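Local structure of methyltransferase small domain-containing protein (Thermoplasma acidophilum, 1NE2) at residues S54-G59 / D112-N117; I64-S69 / G95-M100. The protein is of unknown function but has the fold of an AdoMet-dependent methyltransferase and probably acts as a transferase. All coordinates share one frame; numbering follows the deposited sequence.

Interaction 1. Residues S54-G59 / D112-N117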
loop_
_atom_site.group_PDB
_atom_site.type_symbol
_atom_site.label_atom_id
_atom_site.label_comp_id
_atom_site.label_asym_id
_atom_site.label_seq_id
_atom_site.Cartn_x
_atom_site.Cartn_y
_atom_site.Cartn_z
ATOM N N SER B 54 1.773 2.573 5.203
ATOM C CA SER B 54 1.696 1.906 3.912
ATOM C C SER B 54 3.008 2.341 3.247
ATOM O O SER B 54 3.324 3.531 3.185
ATOM C CB SER B 54 0.469 2.380 3.122
ATOM O OG SER B 54 0.434 3.789 3.002
ATOM N N VAL B 55 3.777 1.372 2.769
ATOM C CA VAL B 55 5.086 1.645 2.184
ATOM C C VAL B 55 5.236 1.101 0.776
ATOM O O VAL B 55 4.738 0.025 0.468
ATOM C CB VAL B 55 6.197 0.988 3.049
ATOM C CG1 VAL B 55 7.574 1.191 2.418
ATOM C CG2 VAL B 55 6.163 1.561 4.458
ATOM N N ILE B 56 5.931 1.847 -0.073
ATOM C CA ILE B 56 6.203 1.378 -1.417
ATOM C C ILE B 56 7.708 1.487 -1.648
ATOM O O ILE B 56 8.320 2.531 -1.409
ATOM C CB ILE B 56 5.431 2.168 -2.519
ATOM C CG1 ILE B 56 5.750 1.544 -3.886
ATOM C CG2 ILE B 56 5.775 3.662 -2.471
ATOM C CD1 ILE B 56 4.790 1.955 -5.003
ATOM N N ASP B 57 8.299 0.377 -2.072
ATOM C CA ASP B 57 9.727 0.300 -2.352
ATOM C C ASP B 57 9.910 0.265 -3.872
ATOM O O ASP B 57 9.510 -0.697 -4.533
ATOM C CB ASP B 57 10.304 -0.964 -1.711
ATOM C CG ASP B 57 11.797 -1.087 -1.920
ATOM O OD1 ASP B 57 12.463 -0.038 -2.009
ATOM O OD2 ASP B 57 12.303 -2.226 -1.977
ATOM N N ALA B 58 10.503 1.322 -4.418
ATOM C CA ALA B 58 10.717 1.447 -5.864
ATOM C C ALA B 58 12.056 0.872 -6.305
ATOM O O ALA B 58 13.092 1.169 -5.705
ATOM C CB ALA B 58 10.620 2.920 -6.265
ATOM N N GLY B 59 12.035 0.061 -7.366
ATOM C CA GLY B 59 13.258 -0.562 -7.858
ATOM C C GLY B 59 13.767 -1.494 -6.777
ATOM O O GLY B 59 14.936 -1.462 -6.380
ATOM N N ASP B 112 2.078 6.027 2.276
ATOM C CA ASP B 112 2.669 6.936 3.261
ATOM C C ASP B 112 4.129 7.249 2.962
ATOM O O ASP B 112 4.558 8.412 2.943
ATOM C CB ASP B 112 2.652 6.311 4.663
ATOM C CG ASP B 112 1.283 6.292 5.287
ATOM O OD1 ASP B 112 0.728 7.378 5.537
ATOM O OD2 ASP B 112 0.765 5.186 5.542
ATOM N N THR B 113 4.883 6.181 2.730
ATOM C CA THR B 113 6.321 6.254 2.540
ATOM C C THR B 113 6.846 5.630 1.257
ATOM O O THR B 113 6.465 4.521 0.898
ATOM C CB THR B 113 6.998 5.559 3.736
ATOM O OG1 THR B 113 6.473 6.109 4.953
ATOM C CG2 THR B 113 8.512 5.736 3.694
ATOM N N TRP B 114 7.723 6.360 0.574
ATOM C CA TRP B 114 8.358 5.896 -0.662
ATOM C C TRP B 114 9.847 5.689 -0.395
ATOM O O TRP B 114 10.532 6.588 0.119
ATOM C CB TRP B 114 8.180 6.943 -1.778
ATOM C CG TRP B 114 8.957 6.700 -3.060
ATOM C CD1 TRP B 114 10.307 6.839 -3.255
ATOM C CD2 TRP B 114 8.404 6.361 -4.339
ATOM N NE1 TRP B 114 10.623 6.620 -4.574
ATOM C CE2 TRP B 114 9.475 6.326 -5.262
ATOM C CE3 TRP B 114 7.106 6.091 -4.793
ATOM C CZ2 TRP B 114 9.288 6.034 -6.620
ATOM C CZ3 TRP B 114 6.919 5.798 -6.149
ATOM C CH2 TRP B 114 8.010 5.774 -7.043
ATOM N N ILE B 115 10.345 4.502 -0.738
ATOM C CA ILE B 115 11.755 4.177 -0.560
ATOM C C ILE B 115 12.374 3.783 -1.893
ATOM O O ILE B 115 11.766 3.057 -2.677
ATOM C CB ILE B 115 11.962 2.990 0.400
ATOM C CG1 ILE B 115 11.361 3.307 1.771
ATOM C CG2 ILE B 115 13.456 2.700 0.528
ATOM C CD1 ILE B 115 11.280 2.083 2.703
HETATM N N MSE B 116 13.584 4.264 -2.149
HETATM C CA MSE B 116 14.283 3.933 -3.381
HETATM C C MSE B 116 15.790 3.870 -3.154
HETATM O O MSE B 116 16.316 4.448 -2.203
HETATM C CB MSE B 116 13.956 4.963 -4.466
HETATM C CG MSE B 116 14.469 6.360 -4.168
HETATM SE SE MSE B 116 13.841 7.647 -5.470
HETATM C CE MSE B 116 14.975 7.206 -6.962
ATOM N N ASN B 117 16.478 3.153 -4.038
ATOM C CA ASN B 117 17.925 2.996 -3.960
ATOM C C ASN B 117 18.487 3.227 -5.365
ATOM O O ASN B 117 18.818 2.276 -6.078
ATOM C CB ASN B 117 18.268 1.591 -3.454
ATOM C CG ASN B 117 19.759 1.316 -3.453
ATOM O OD1 ASN B 117 20.554 2.122 -2.970
ATOM N ND2 ASN B 117 20.146 0.163 -3.989
HETATM O O HOH W 1 15.331 2.100 -6.446
#

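Interaction 2. Residues I64-S69 / G95-M100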
loop_
_atom_site.group_PDB
_atom_site.type_symbol
_atom_site.label_atom_id
_atom_site.label_comp_id
_atom_site.label_asym_id
_atom_site.label_seq_id
_atom_site.Cartn_x
_atom_site.Cartn_y
_atom_site.Cartn_z
ATOM N N ILE B 64 15.265 -6.670 -0.711
ATOM C CA ILE B 64 15.739 -6.479 0.656
ATOM C C ILE B 64 15.102 -5.313 1.425
ATOM O O ILE B 64 14.716 -5.474 2.583
ATOM C CB ILE B 64 17.285 -6.347 0.700
ATOM C CG1 ILE B 64 17.756 -6.361 2.155
ATOM C CG2 ILE B 64 17.736 -5.085 -0.019
ATOM C CD1 ILE B 64 19.272 -6.370 2.319
ATOM N N LEU B 65 14.971 -4.147 0.802
ATOM C CA LEU B 65 14.377 -3.019 1.519
ATOM C C LEU B 65 12.877 -3.198 1.771
ATOM O O LEU B 65 12.352 -2.720 2.778
ATOM C CB LEU B 65 14.647 -1.705 0.774
ATOM C CG LEU B 65 16.122 -1.288 0.654
ATOM C CD1 LEU B 65 16.205 0.104 0.021
ATOM C CD2 LEU B 65 16.788 -1.272 2.018
ATOM N N ALA B 66 12.195 -3.906 0.874
ATOM C CA ALA B 66 10.762 -4.141 1.026
ATOM C C ALA B 66 10.538 -5.170 2.127
ATOM O O ALA B 66 9.681 -4.985 2.987
ATOM C CB ALA B 66 10.164 -4.641 -0.296
ATOM N N CYS B 67 11.310 -6.255 2.093
ATOM C CA CYS B 67 11.202 -7.294 3.108
ATOM C C CYS B 67 11.506 -6.684 4.470
ATOM O O CYS B 67 10.850 -6.996 5.467
ATOM C CB CYS B 67 12.199 -8.427 2.838
ATOM S SG CYS B 67 11.914 -9.419 1.334
ATOM N N GLY B 68 12.522 -5.825 4.511
ATOM C CA GLY B 68 12.895 -5.187 5.762
ATOM C C GLY B 68 11.783 -4.320 6.327
ATOM O O GLY B 68 11.557 -4.285 7.546
ATOM N N SER B 69 11.093 -3.599 5.447
ATOM C CA SER B 69 9.995 -2.742 5.878
ATOM C C SER B 69 8.895 -3.611 6.459
ATOM O O SER B 69 8.282 -3.256 7.457
ATOM C CB SER B 69 9.443 -1.933 4.703
ATOM O OG SER B 69 10.418 -1.032 4.211
ATOM N N GLY B 95 7.015 -13.373 1.074
ATOM C CA GLY B 95 5.691 -13.435 0.478
ATOM C C GLY B 95 4.643 -12.466 0.995
ATOM O O GLY B 95 3.648 -12.215 0.314
ATOM N N GLY B 96 4.856 -11.924 2.191
ATOM C CA GLY B 96 3.898 -10.992 2.762
ATOM C C GLY B 96 3.872 -9.648 2.060
ATOM O O GLY B 96 2.967 -8.838 2.272
ATOM N N VAL B 97 4.872 -9.406 1.222
ATOM C CA VAL B 97 4.972 -8.152 0.488
ATOM C C VAL B 97 4.283 -8.229 -0.868
ATOM O O VAL B 97 4.327 -9.262 -1.545
ATOM C CB VAL B 97 6.442 -7.765 0.256
ATOM C CG1 VAL B 97 6.535 -6.625 -0.749
ATOM C CG2 VAL B 97 7.092 -7.369 1.582
ATOM N N ASN B 98 3.649 -7.128 -1.255
ATOM C CA ASN B 98 2.965 -7.036 -2.535
ATOM C C ASN B 98 3.984 -6.675 -3.622
ATOM O O ASN B 98 4.187 -5.500 -3.933
ATOM C CB ASN B 98 1.856 -5.975 -2.442
ATOM C CG ASN B 98 1.171 -5.715 -3.773
ATOM O OD1 ASN B 98 1.004 -6.625 -4.593
ATOM N ND2 ASN B 98 0.758 -4.469 -3.988
ATOM N N PHE B 99 4.637 -7.695 -4.181
ATOM C CA PHE B 99 5.628 -7.499 -5.240
ATOM C C PHE B 99 4.977 -7.504 -6.618
ATOM O O PHE B 99 4.034 -8.249 -6.868
ATOM C CB PHE B 99 6.686 -8.604 -5.201
ATOM C CG PHE B 99 7.691 -8.449 -4.099
ATOM C CD1 PHE B 99 8.646 -7.437 -4.145
ATOM C CD2 PHE B 99 7.699 -9.332 -3.024
ATOM C CE1 PHE B 99 9.597 -7.311 -3.137
ATOM C CE2 PHE B 99 8.644 -9.212 -2.013
ATOM C CZ PHE B 99 9.595 -8.203 -2.069
HETATM N N MSE B 100 5.497 -6.677 -7.516
HETATM C CA MSE B 100 4.962 -6.596 -8.866
HETATM C C MSE B 100 6.021 -6.148 -9.856
HETATM O O MSE B 100 6.960 -5.433 -9.503
HETATM C CB MSE B 100 3.798 -5.605 -8.901
HETATM C CG MSE B 100 4.182 -4.234 -8.362
HETATM SE SE MSE B 100 2.713 -3.003 -8.313
HETATM C CE MSE B 100 1.788 -3.733 -6.792
#

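Interaction 1. Residues S54-G59 / D112-N117
Ala58 places its CB 3.3 Å above the plane of the Trp114 ring, offset toward the rim on the benzo side, where CZ2 is its nearest ring atom. At CE3 the same ring is met obliquely by Ile56 CG2, 3.6 Å away. With CG of Trp114 anti to the backbone N (chi1 171°), the indole runs beside the Ile56 side chain, both pointing the same way. The other flat group is the Asp112 carboxylate. Its OD2 takes the Ser54 N-H on the anti lone pair at 2.8 Å, an almost straight bond with 177° at the hydrogen. Ser54 OG accepts a hydrogen bond from Asp112 N at 2.9 Å, and it also bonds Lys110 O of the second subunit, whose Lys110 N reaches Asp112 OD2. Were Asp112 replaced by an alanine, Ser54 N and Lys110 N of the second subunit would probably lose the acceptor they share.

Beyond this end the strands pair in parallel from Val55/Thr113 to Asp57/Ile115. Thr113 N donates to Ser54 O, Ile56 N to Thr113 O at 2.9 Å, Ile115 N to Ile56 O, and Ala58 N to Ile115 O at 2.8 Å. On the face opposite Trp114, Val55 CG1 packs on Ile115 CD1 at 3.8 Å; there too Asp57 OD2 turns to Thr60 OG1.

The segment axes lie 4.7 Å apart at 21°. Strand 76-81 flanks strand 54-58 and strand 142-147 flanks 111-116, so the pair is central in the 3-2-1-4-5-7-6 sheet characteristic of class I methyltransferases, with helix 126-138 packed over Ala58, Trp114 and Met116.

Interaction 2. Residues I64-S69 / G95-M100
Phe99 reaches from its strand to Ala66 and Cys67 on helix 64-71. Its CB starts beside the helix rather than aimed at it, and CG, anti to the carbonyl carbon (chi1 -76°), swings the ring across. Over the centre of that ring stands Val97 CG1, 3.5 Å above the plane, a CH-pi-like arrangement between residues two apart in the chain. Farther out, CE1 comes to 3.9 Å from Ala66 CB, and at the tip CZ is 4.0 Å from Ala66 CB, so the methyl sits almost evenly against the two atoms. Cys67 SG approaches CZ at the ring edge, near the ring plane, at 4.3 Å. Val97 completes the patch: its CG1 also touches Ala66 CB, while CG2 rests against Ala66 O at 3.8 Å.

Ile87 and Ala90 of helix 84-93 also touch Phe99. Ala66 lies on the helix that follows a glycine-rich turn, consistent with the AdoMet loop of class I methyltransferases. No hydrogen bond joins the two segments, and their link is apolar and small (151 Å² buried). With no polar bond to set a direction, the fit of helix against strand rests on side-chain shape, while the disulfide from Cys67 to Cys94 holds the sulfur beside the ring edge.

From the N terminus, the chain passes through strand 54-58, turns into helix 64-71, and continues by strand 76-81 and helix 84-93 to strand 98-101 before entering strand 111-116. Interaction 1 joins the first and last of these, closing the longer loop; interaction 2, between helix 64-71 and residues 95-100, closes a shorter one lying wholly within it. The two contacts do not cross, and their centres are about 10 Å apart. They meet directly where Asp57 OD2 lies 3.3 Å from Ala66 N and Ile115 CG2 packs on Leu65 CD1. Together they tie the middle of the sheet, through one helix, to the strand that is outermost within this chain, and both touch the second subunit.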